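Local coordinates for tubulin-like protein CetZ2 (PDB 4B45) that takes part in controlling the shape of archaeal cells as a GTP-binding relative of tubulin and FtsZ, at residues S211-T216 against A265-I270; A223-A228 against L313-G318; T255-A260 against S322-S327. All coordinates share one frame; numbering follows the deposited sequence.

How the contacts relate
All three contacts lie within the C-terminal part of the tubulin-like chain. Contacts 1 and 2, centres 9 Å apart, share one sheet: strands 263-272 and 309-319 are neighbours, with Leu-267 N 2.8 Å from Leu-315 O, while Thr-216 packs its methyl on Leu-315. Contacts 2 and 3, centres 12 Å apart, meet where the 255-260 loop covers Ala-224 and where Ser-256 OG lies 3.0 Å from Leu-225 N. Contacts 1 and 3 do not touch, their nearest atoms being about 7 Å apart. The bound nucleotide analogue lies nearer contact 3 than contact 2, about 9 Å from the side chain of Arg-324 against about 14 Å from that of Leu-225.

Contact 1 of 3, residues S211-T216 against A265-I270; sequences SEVINT and AALVVI
The methyl of Thr-216 sits squarely over one face of the peptide joining Ala-266 to Leu-267, its CG2 3.9 Å from Ala-266 C. On that same side a water donates to Ala-266 O at 3.0 Å and to Thr-216 OG1 at 2.8 Å, bridging helix and strand where no direct hydrogen bond joins them. At the edge of the peptide, Leu-267 N faces Leu-315 of the adjoining strand. The carboxylate of Glu-212 is the flat group on the helix side, but its chain bends at chi2 and leads away from the strand, where it makes a long, weak ion pair with Arg-299. What it offers the strand is CB, 3.9 Å from Leu-267 CD1. The hydroxyl of Thr-216 lies beside its backbone N (chi1 -60°) and donates back to Glu-212 O at 2.6 Å, a carbonyl that also accepts from Thr-216 N. OG1 is thus used both as donor, to Glu-212 O, and as acceptor, from the water. Here helix 210-217 is laid against the sheet of the C-terminal domain of this tubulin-like fold, the axes of 211-216 and 265-270 running roughly antiparallel (153°). Leu-267 rises from the strand with CG anti to the backbone N (chi1 171°), and its fork straddles Glu-212 and Val-213: besides the CD1 contact, CD2 meets Val-213 CG2 at 3.8 Å, while CB lies beneath Thr-216 OG1, 3.4 Å away. Nearer the start of the strand, the methyl of Ala-265 packs on the backbone carbonyl of Thr-216, CB to O 3.5 Å.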
loop_
_atom_site.group_PDB
_atom_site.type_symbol
_atom_site.label_atom_id
_atom_site.label_comp_id
_atom_site.label_asym_id
_atom_site.label_seq_id
_atom_site.Cartn_x
_atom_site.Cartn_y
_atom_site.Cartn_z
ATOM N N SER A 211 5.938 5.961 14.969
ATOM C CA SER A 211 5.067 7.117 15.122
ATOM C C SER A 211 5.226 8.132 13.978
ATOM O O SER A 211 4.316 8.932 13.732
ATOM C CB SER A 211 5.301 7.783 16.485
ATOM O OG SER A 211 6.639 8.256 16.596
ATOM N N GLU A 212 6.372 8.102 13.286
ATOM C CA GLU A 212 6.584 8.971 12.126
ATOM C C GLU A 212 5.662 8.570 10.977
ATOM O O GLU A 212 5.187 9.425 10.218
ATOM C CB GLU A 212 8.040 8.918 11.612
ATOM C CG GLU A 212 9.131 8.887 12.671
ATOM C CD GLU A 212 9.227 10.171 13.452
ATOM O OE1 GLU A 212 8.592 11.165 13.046
ATOM O OE2 GLU A 212 9.943 10.188 14.476
ATOM N N VAL A 213 5.448 7.271 10.828
ATOM C CA VAL A 213 4.518 6.752 9.815
ATOM C C VAL A 213 3.089 7.151 10.176
ATOM O O VAL A 213 2.339 7.667 9.335
ATOM C CB VAL A 213 4.648 5.219 9.670
ATOM C CG1 VAL A 213 3.594 4.660 8.728
ATOM C CG2 VAL A 213 6.046 4.849 9.174
ATOM N N ILE A 214 2.732 6.949 11.442
ATOM C CA ILE A 214 1.395 7.269 11.923
ATOM C C ILE A 214 1.072 8.752 11.783
ATOM O O ILE A 214 -0.013 9.128 11.339
ATOM C CB ILE A 214 1.217 6.839 13.387
ATOM C CG1 ILE A 214 1.415 5.326 13.497
ATOM C CG2 ILE A 214 -0.158 7.273 13.918
ATOM C CD1 ILE A 214 0.981 4.723 14.814
ATOM N N ASN A 215 2.018 9.603 12.151
ATOM C CA ASN A 215 1.797 11.039 12.048
ATOM C C ASN A 215 1.801 11.566 10.608
ATOM O O ASN A 215 1.166 12.579 10.299
ATOM C CB ASN A 215 2.774 11.783 12.955
ATOM C CG ASN A 215 2.472 11.541 14.418
ATOM O OD1 ASN A 215 1.451 10.922 14.746
ATOM N ND2 ASN A 215 3.340 12.022 15.305
ATOM N N THR A 216 2.494 10.866 9.725
ATOM C CA THR A 216 2.436 11.191 8.307
ATOM C C THR A 216 1.047 10.900 7.720
ATOM O O THR A 216 0.494 11.707 6.964
ATOM C CB THR A 216 3.531 10.432 7.516
ATOM O OG1 THR A 216 4.824 10.797 8.027
ATOM C CG2 THR A 216 3.471 10.776 6.035
ATOM N N ALA A 265 1.571 15.936 4.120
ATOM C CA ALA A 265 2.628 15.438 4.989
ATOM C C ALA A 265 3.520 14.489 4.213
ATOM O O ALA A 265 3.117 13.937 3.189
ATOM C CB ALA A 265 2.034 14.725 6.207
ATOM N N ALA A 266 4.741 14.306 4.694
ATOM C CA ALA A 266 5.663 13.417 4.024
ATOM C C ALA A 266 6.611 12.806 5.028
ATOM O O ALA A 266 6.901 13.402 6.065
ATOM C CB ALA A 266 6.447 14.171 2.964
ATOM N N LEU A 267 7.090 11.612 4.707
ATOM C CA LEU A 267 8.123 10.964 5.494
ATOM C C LEU A 267 9.228 10.480 4.564
ATOM O O LEU A 267 9.004 9.662 3.667
ATOM C CB LEU A 267 7.546 9.799 6.295
ATOM C CG LEU A 267 8.612 8.943 6.960
ATOM C CD1 LEU A 267 9.352 9.770 8.034
ATOM C CD2 LEU A 267 8.013 7.677 7.548
ATOM N N VAL A 268 10.430 11.000 4.779
ATOM C CA VAL A 268 11.554 10.648 3.937
ATOM C C VAL A 268 12.487 9.700 4.661
ATOM O O VAL A 268 13.093 10.048 5.675
ATOM C CB VAL A 268 12.344 11.890 3.540
ATOM C CG1 VAL A 268 13.438 11.520 2.556
ATOM C CG2 VAL A 268 11.396 12.932 2.971
ATOM N N VAL A 269 12.596 8.495 4.126
ATOM C CA VAL A 269 13.461 7.490 4.701
ATOM C C VAL A 269 14.545 7.223 3.673
ATOM O O VAL A 269 14.261 6.901 2.516
ATOM C CB VAL A 269 12.673 6.185 5.059
ATOM C CG1 VAL A 269 13.593 5.108 5.640
ATOM C CG2 VAL A 269 11.548 6.482 6.039
ATOM N N ILE A 270 15.789 7.410 4.088
ATOM C CA ILE A 270 16.930 7.002 3.288
ATOM C C ILE A 270 17.417 5.697 3.887
ATOM O O ILE A 270 17.733 5.631 5.080
ATOM C CB ILE A 270 18.072 8.031 3.359
ATOM C CG1 ILE A 270 17.566 9.407 2.937
ATOM C CG2 ILE A 270 19.259 7.587 2.516
ATOM C CD1 ILE A 270 16.826 9.394 1.638
HETATM O O HOH W 1 4.911 13.575 8.264
#

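Contact 2 of 3, residues A223-A228 against L313-G318; sequences AALGYA and LVLLGG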
loop_
_atom_site.group_PDB
_atom_site.type_symbol
_atom_site.label_atom_id
_atom_site.label_comp_id
_atom_site.label_asym_id
_atom_site.label_seq_id
_atom_site.Cartn_x
_atom_site.Cartn_y
_atom_site.Cartn_z
ATOM N N ALA A 223 -2.981 8.500 0.225
ATOM C CA ALA A 223 -1.538 8.517 0.401
ATOM C C ALA A 223 -0.826 7.802 -0.744
ATOM O O ALA A 223 -1.431 6.983 -1.468
ATOM C CB ALA A 223 -1.146 7.924 1.752
ATOM N N ALA A 224 0.452 8.135 -0.924
ATOM C CA ALA A 224 1.265 7.479 -1.940
ATOM C C ALA A 224 2.609 7.100 -1.362
ATOM O O ALA A 224 3.076 7.696 -0.381
ATOM C CB ALA A 224 1.429 8.363 -3.171
ATOM N N LEU A 225 3.238 6.096 -1.953
ATOM C CA LEU A 225 4.507 5.630 -1.423
ATOM C C LEU A 225 5.531 5.562 -2.529
ATOM O O LEU A 225 5.381 4.782 -3.454
ATOM C CB LEU A 225 4.360 4.265 -0.747
ATOM C CG LEU A 225 5.643 3.774 -0.053
ATOM C CD1 LEU A 225 6.188 4.832 0.937
ATOM C CD2 LEU A 225 5.459 2.422 0.657
ATOM N N GLY A 226 6.567 6.390 -2.433
ATOM C CA GLY A 226 7.577 6.453 -3.466
ATOM C C GLY A 226 8.810 5.635 -3.138
ATOM O O GLY A 226 9.214 5.530 -1.975
ATOM N N TYR A 227 9.425 5.068 -4.170
ATOM C CA TYR A 227 10.661 4.318 -3.992
ATOM C C TYR A 227 11.617 4.475 -5.183
ATOM O O TYR A 227 11.193 4.464 -6.348
ATOM C CB TYR A 227 10.347 2.846 -3.738
ATOM C CG TYR A 227 11.564 1.957 -3.615
ATOM C CD1 TYR A 227 12.250 1.857 -2.419
ATOM C CD2 TYR A 227 12.020 1.214 -4.702
ATOM C CE1 TYR A 227 13.367 1.042 -2.303
ATOM C CE2 TYR A 227 13.135 0.403 -4.599
ATOM C CZ TYR A 227 13.806 0.325 -3.397
ATOM O OH TYR A 227 14.909 -0.491 -3.282
ATOM N N ALA A 228 12.902 4.655 -4.879
ATOM C CA ALA A 228 13.960 4.589 -5.893
ATOM C C ALA A 228 15.293 4.250 -5.241
ATOM O O ALA A 228 15.517 4.579 -4.071
ATOM C CB ALA A 228 14.064 5.898 -6.679
ATOM N N LEU A 313 12.815 6.105 0.407
ATOM C CA LEU A 313 11.469 5.596 0.493
ATOM C C LEU A 313 10.691 6.768 1.044
ATOM O O LEU A 313 10.944 7.204 2.169
ATOM C CB LEU A 313 11.446 4.428 1.461
ATOM C CG LEU A 313 10.174 3.621 1.663
ATOM C CD1 LEU A 313 9.882 2.773 0.420
ATOM C CD2 LEU A 313 10.345 2.743 2.896
ATOM N N VAL A 314 9.794 7.322 0.236
ATOM C CA VAL A 314 9.052 8.515 0.641
ATOM C C VAL A 314 7.547 8.291 0.702
ATOM O O VAL A 314 6.912 8.076 -0.323
ATOM C CB VAL A 314 9.312 9.679 -0.313
ATOM C CG1 VAL A 314 8.502 10.882 0.115
ATOM C CG2 VAL A 314 10.809 10.023 -0.332
ATOM N N LEU A 315 6.987 8.368 1.908
ATOM C CA LEU A 315 5.548 8.270 2.120
ATOM C C LEU A 315 4.954 9.662 2.045
ATOM O O LEU A 315 5.442 10.579 2.703
ATOM C CB LEU A 315 5.250 7.651 3.498
ATOM C CG LEU A 315 3.768 7.564 3.899
ATOM C CD1 LEU A 315 2.976 6.659 2.936
ATOM C CD2 LEU A 315 3.588 7.114 5.364
ATOM N N LEU A 316 3.924 9.830 1.222
ATOM C CA LEU A 316 3.245 11.112 1.101
ATOM C C LEU A 316 1.816 10.976 1.586
ATOM O O LEU A 316 1.042 10.192 1.035
ATOM C CB LEU A 316 3.251 11.575 -0.352
ATOM C CG LEU A 316 4.643 11.676 -0.981
ATOM C CD1 LEU A 316 4.601 11.341 -2.446
ATOM C CD2 LEU A 316 5.199 13.074 -0.775
ATOM N N GLY A 317 1.455 11.745 2.604
ATOM C CA GLY A 317 0.123 11.642 3.170
ATOM C C GLY A 317 -0.706 12.842 2.777
ATOM O O GLY A 317 -0.167 13.934 2.596
ATOM N N GLY A 318 -2.012 12.645 2.622
ATOM C CA GLY A 318 -2.900 13.733 2.229
ATOM C C GLY A 318 -2.586 14.273 0.849
ATOM O O GLY A 318 -2.419 15.477 0.663
#
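Four backbone hydrogen bonds tie Ala-224 and Gly-226 to Leu-316 and Val-314 in an antiparallel ladder. Ala-224 exchanges bonds with Leu-316, and the one from Leu-316 N to Ala-224 O (2.8 Å) is almost straight at 177°; Gly-226 does the same with Val-314, its N 2.7 Å from Val-314 O. Between and beside them Leu-225 pairs with Leu-315 and Tyr-227 with Leu-313 as non-hydrogen-bonded pairs. CA-H...O contacts fill in, such as Leu-313 CA to Gly-226 O at 3.3 Å.

The apolar contacts lie mainly on the face of Leu-225, Tyr-227, Leu-313 and Leu-315. Leu-225, its CG anti to the backbone N (chi1 -175°), swings CD1 across to Leu-315 CB at 3.9 Å and on toward Leu-313 CG. Leu-313 CD1 meets the Tyr-227 ring obliquely, 3.8 Å from Tyr-227 CD1. Helices 175-196 and 210-217 pack on this face. On the reverse, Ala-224 CB approaches Leu-316 CD1 at 4.4 Å, and helix 240-252 meets Val-314. Strand 222-231 also bonds through Ala-223 to strand 159-164, linking the mixed sheet of the C-terminal domain to the edge of the GTPase-domain sheet, as in the two-domain tubulin/FtsZ fold.

Contact 3 of 3, residues T255-A260 against S322-S327; sequences TSLPDA and SERVES
Ser-322 turns its hydroxyl anti to the backbone N (chi1 167°), aiming it at the loop, where OG donates to Pro-258 O at 2.9 Å within the carbonyl plane. Ser-322 OG also accepts a weak capping bond from Val-325 N, so this N-cap serine joins loop and helix start. Asp-259, on a left-handed backbone, has CG anti to its own N (chi1 -164°); OD2 thereby receives Glu-323 N at 2.8 Å, on the anti side of the carboxylate, and the loop lends the first turn a second acceptor. The Glu-323 chain extends past it, bringing OE1 to 3.9 Å from Asp-259 OD2, two like charges that the helix N-terminus may partly offset. With an alanine in place of Ser-322, the Pro-258 carbonyl would probably lose its donor and the Val-325 amide its weak cap. Beside these polar bonds, Leu-257 crosses Val-325 at about a right angle, its CD2 3.7 Å from Val-325 CG2. Arg-324 sets CG anti to the backbone N (chi1 169°), against Leu-257 CD1 at 4.0 Å and alongside the Pro-258 ring; the bend at chi2 then leads to a salt bridge with Asp-164. Ser-256 bonds to Leu-162 and Leu-225, so the loop between helix 240-252 and strand 263-272 is wedged between strands 159-164 and 222-231 and the start of helix 323-340, with the side chain of the GTP-binding Asn-165 about 6 Å from that of Arg-324.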
loop_
_atom_site.group_PDB
_atom_site.type_symbol
_atom_site.label_atom_id
_atom_site.label_comp_id
_atom_site.label_asym_id
_atom_site.label_seq_id
_atom_site.Cartn_x
_atom_site.Cartn_y
_atom_site.Cartn_z
ATOM N N THR A 255 6.567 6.771 -7.572
ATOM C CA THR A 255 5.475 6.777 -6.619
ATOM C C THR A 255 4.387 5.762 -7.004
ATOM O O THR A 255 4.140 5.512 -8.184
ATOM C CB THR A 255 4.893 8.184 -6.524
ATOM O OG1 THR A 255 3.716 8.171 -5.715
ATOM C CG2 THR A 255 4.554 8.677 -7.894
ATOM N N SER A 256 3.753 5.167 -6.001
ATOM C CA SER A 256 2.746 4.134 -6.227
ATOM C C SER A 256 1.486 4.693 -6.900
ATOM O O SER A 256 0.754 3.965 -7.582
ATOM C CB SER A 256 2.401 3.439 -4.904
ATOM O OG SER A 256 1.839 4.357 -3.987
ATOM N N LEU A 257 1.251 5.984 -6.682
ATOM C CA LEU A 257 0.247 6.773 -7.395
ATOM C C LEU A 257 0.927 7.935 -8.139
ATOM O O LEU A 257 1.539 8.786 -7.501
ATOM C CB LEU A 257 -0.715 7.379 -6.376
ATOM C CG LEU A 257 -1.747 8.364 -6.927
ATOM C CD1 LEU A 257 -2.794 7.622 -7.782
ATOM C CD2 LEU A 257 -2.410 9.128 -5.788
ATOM N N PRO A 258 0.813 7.996 -9.484
ATOM C CA PRO A 258 1.440 9.096 -10.245
ATOM C C PRO A 258 0.967 10.498 -9.850
ATOM O O PRO A 258 -0.195 10.688 -9.466
ATOM C CB PRO A 258 1.002 8.820 -11.693
ATOM C CG PRO A 258 0.725 7.354 -11.731
ATOM C CD PRO A 258 0.190 6.995 -10.371
ATOM N N ASP A 259 1.867 11.472 -9.984
ATOM C CA ASP A 259 1.572 12.883 -9.713
ATOM C C ASP A 259 1.069 13.111 -8.276
ATOM O O ASP A 259 0.062 13.784 -8.058
ATOM C CB ASP A 259 0.585 13.447 -10.749
ATOM C CG ASP A 259 0.537 14.971 -10.747
ATOM O OD1 ASP A 259 1.562 15.600 -10.406
ATOM O OD2 ASP A 259 -0.525 15.542 -11.090
ATOM N N ALA A 260 1.795 12.576 -7.299
ATOM C CA ALA A 260 1.391 12.683 -5.897
ATOM C C ALA A 260 2.221 13.678 -5.080
ATOM O O ALA A 260 2.255 13.578 -3.852
ATOM C CB ALA A 260 1.453 11.311 -5.236
ATOM N N SER A 322 -3.773 15.469 -7.847
ATOM C CA SER A 322 -3.108 14.487 -8.694
ATOM C C SER A 322 -3.867 14.294 -9.999
ATOM O O SER A 322 -5.053 13.965 -9.990
ATOM C CB SER A 322 -3.013 13.143 -7.981
ATOM O OG SER A 322 -2.641 12.124 -8.891
ATOM N N GLU A 323 -3.170 14.492 -11.114
ATOM C CA GLU A 323 -3.765 14.391 -12.449
ATOM C C GLU A 323 -4.429 13.033 -12.650
ATOM O O GLU A 323 -5.522 12.937 -13.201
ATOM C CB GLU A 323 -2.687 14.591 -13.513
ATOM C CG GLU A 323 -3.086 15.499 -14.659
ATOM C CD GLU A 323 -1.883 16.155 -15.326
ATOM O OE1 GLU A 323 -0.737 15.773 -14.992
ATOM O OE2 GLU A 323 -2.082 17.058 -16.175
ATOM N N ARG A 324 -3.740 11.993 -12.192
ATOM C CA ARG A 324 -4.190 10.621 -12.318
ATOM C C ARG A 324 -5.484 10.393 -11.532
ATOM O O ARG A 324 -6.440 9.825 -12.070
ATOM C CB ARG A 324 -3.078 9.657 -11.857
ATOM C CG ARG A 324 -3.517 8.194 -11.693
ATOM C CD ARG A 324 -4.186 7.618 -12.946
ATOM N NE ARG A 324 -4.228 6.162 -12.859
ATOM C CZ ARG A 324 -5.236 5.395 -13.267
ATOM N NH1 ARG A 324 -6.335 5.929 -13.794
ATOM N NH2 ARG A 324 -5.144 4.080 -13.129
ATOM N N VAL A 325 -5.519 10.842 -10.274
ATOM C CA VAL A 325 -6.749 10.757 -9.477
ATOM C C VAL A 325 -7.899 11.542 -10.110
ATOM O O VAL A 325 -9.011 11.034 -10.255
ATOM C CB VAL A 325 -6.531 11.220 -8.007
ATOM C CG1 VAL A 325 -7.859 11.230 -7.237
ATOM C CG2 VAL A 325 -5.564 10.296 -7.316
ATOM N N GLU A 326 -7.627 12.777 -10.506
ATOM C CA GLU A 326 -8.661 13.600 -11.111
ATOM C C GLU A 326 -9.136 13.015 -12.437
ATOM O O GLU A 326 -10.330 13.018 -12.732
ATOM C CB GLU A 326 -8.157 15.021 -11.307
ATOM C CG GLU A 326 -7.805 15.713 -9.999
ATOM C CD GLU A 326 -6.963 16.960 -10.213
ATOM O OE1 GLU A 326 -6.369 17.097 -11.306
ATOM O OE2 GLU A 326 -6.902 17.802 -9.291
ATOM N N SER A 327 -8.196 12.516 -13.234
ATOM C CA SER A 327 -8.549 11.858 -14.480
ATOM C C SER A 327 -9.398 10.622 -14.178
ATOM O O SER A 327 -10.432 10.399 -14.808
ATOM C CB SER A 327 -7.293 11.474 -15.261
ATOM O OG SER A 327 -7.641 10.722 -16.401
#